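PDB 7OSK: arabinogalactan endo-1,4-beta-galactosidase from Ignisphaera aggregans, which probably hydrolyses internal beta-1,4-galactosidic linkages in arabinogalactan, this chain carrying its family 53 glycoside hydrolase catalytic domain. Local coordinates for residues V230-G235 and V257-F262. Numbering follows the deposited sequence.
Sequences VIHLAG and VIAISF
Ile231 O accepts the amide of Ala259 at 2.8 Å (N to O), with an N-H...O angle of 163°, while Ile231 N gives its hydrogen to Val257 O across 3.0 Å. The same alternation carries on at Leu233, whose N bonds Ala259 O and whose O takes Ser261 N at 2.9 Å. A last bond, Gly235 N to Ser261 O, extends the pairing just beyond the end of strand 228-234. On one face, Val230 and Val257 lie side by side, CG2 of Val230 sitting 3.8 Å from CB of Val257. Further along, the His232 ring, with CG anti to the amide nitrogen (chi1 -175°), passes Ala259 CB and turns its NE2 edge to Ser261 OG; this hydrogen bond is modelled too short for its length to be trusted. Ser261 OG is also bonded to Glu191, and His232 ND1 has weak bonds to Gln187 and Asn190. Replacing His232 with alanine would probably take from Ser261 OG its imidazole neighbour, leave Gln187 and Asn190 without their weak ND1 contact, and open a gap beside Ala259. Facing the other way, Leu233, Ile258 and Ile260 pack on helix 238-250, and the two isoleucines also on helix 270-283. Two parallel strands joined through an intervening helix form a beta-alpha-beta unit, here the fifth and sixth strands of the eight-stranded (beta/alpha)8 TIM barrel.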
# COMPACT_ATOMS: atom_id res chain seq x y z
N VAL A 230 -0.96 9.94 -6.71
CA VAL A 230 -1.21 8.54 -7.05
C VAL A 230 -2.69 8.21 -6.97
O VAL A 230 -3.32 8.35 -5.92
CB VAL A 230 -0.44 7.60 -6.11
CG1 VAL A 230 -0.64 6.15 -6.52
CG2 VAL A 230 1.05 7.95 -6.09
N ILE A 231 -3.24 7.78 -8.10
CA ILE A 231 -4.60 7.27 -8.16
C ILE A 231 -4.56 5.75 -8.06
O ILE A 231 -4.04 5.07 -8.95
CB ILE A 231 -5.31 7.70 -9.46
CG1 ILE A 231 -5.49 9.23 -9.50
CG2 ILE A 231 -6.66 7.01 -9.61
CD1 ILE A 231 -6.35 9.79 -8.38
N HIS A 232 -5.11 5.22 -6.98
CA HIS A 232 -5.02 3.80 -6.67
C HIS A 232 -6.31 3.07 -7.02
O HIS A 232 -7.40 3.49 -6.61
CB HIS A 232 -4.69 3.61 -5.18
CG HIS A 232 -4.45 2.19 -4.79
ND1 HIS A 232 -4.44 1.78 -3.47
CD2 HIS A 232 -4.21 1.08 -5.52
CE1 HIS A 232 -4.20 0.49 -3.41
NE2 HIS A 232 -4.06 0.04 -4.65
N LEU A 233 -6.18 1.99 -7.78
CA LEU A 233 -7.31 1.14 -8.14
C LEU A 233 -7.03 -0.31 -7.79
O LEU A 233 -5.87 -0.72 -7.74
CB LEU A 233 -7.63 1.28 -9.63
CG LEU A 233 -8.14 2.64 -10.10
CD1 LEU A 233 -8.40 2.59 -11.60
CD2 LEU A 233 -9.40 3.05 -9.35
N ALA A 234 -8.09 -1.08 -7.57
CA ALA A 234 -7.97 -2.49 -7.22
C ALA A 234 -8.45 -3.39 -8.36
O ALA A 234 -9.43 -3.08 -9.05
CB ALA A 234 -8.75 -2.78 -5.96
N GLY A 235 -7.75 -4.51 -8.55
CA GLY A 235 -8.08 -5.45 -9.60
C GLY A 235 -7.25 -5.22 -10.84
O GLY A 235 -6.44 -4.29 -10.89
N VAL A 257 0.67 9.05 -11.18
CA VAL A 257 0.83 7.60 -11.07
C VAL A 257 -0.50 6.86 -11.05
O VAL A 257 -1.45 7.30 -10.40
CB VAL A 257 1.62 7.23 -9.79
CG1 VAL A 257 1.98 5.75 -9.80
CG2 VAL A 257 2.87 8.08 -9.67
N ILE A 258 -0.55 5.75 -11.77
CA ILE A 258 -1.68 4.83 -11.72
C ILE A 258 -1.27 3.61 -10.90
O ILE A 258 -0.50 2.77 -11.36
CB ILE A 258 -2.13 4.38 -13.12
CG1 ILE A 258 -2.61 5.58 -13.93
CG2 ILE A 258 -3.23 3.32 -13.02
CD1 ILE A 258 -2.69 5.33 -15.41
N ALA A 259 -1.80 3.53 -9.68
CA ALA A 259 -1.42 2.46 -8.76
C ALA A 259 -2.39 1.29 -8.85
O ALA A 259 -3.58 1.47 -9.12
CB ALA A 259 -1.36 2.99 -7.34
N ILE A 260 -1.86 0.09 -8.63
CA ILE A 260 -2.62 -1.15 -8.77
C ILE A 260 -2.53 -2.01 -7.51
O ILE A 260 -1.45 -2.17 -6.94
CB ILE A 260 -2.12 -1.97 -9.98
CG1 ILE A 260 -2.28 -1.18 -11.27
CG2 ILE A 260 -2.88 -3.29 -10.09
CD1 ILE A 260 -1.39 -1.66 -12.40
N SER A 261 -3.67 -2.55 -7.09
CA SER A 261 -3.69 -3.60 -6.08
C SER A 261 -3.84 -4.93 -6.79
O SER A 261 -4.90 -5.23 -7.32
CB SER A 261 -4.84 -3.41 -5.08
OG SER A 261 -4.64 -2.27 -4.27
N PHE A 262 -2.77 -5.72 -6.79
CA PHE A 262 -2.82 -7.04 -7.43
C PHE A 262 -2.50 -8.17 -6.46
O PHE A 262 -1.34 -8.42 -6.12
CB PHE A 262 -1.85 -7.11 -8.61
CG PHE A 262 -1.91 -8.42 -9.34
CD1 PHE A 262 -3.07 -8.82 -9.97
CD2 PHE A 262 -0.81 -9.26 -9.38
CE1 PHE A 262 -3.13 -10.03 -10.64
CE2 PHE A 262 -0.87 -10.47 -10.04
CZ PHE A 262 -2.03 -10.85 -10.67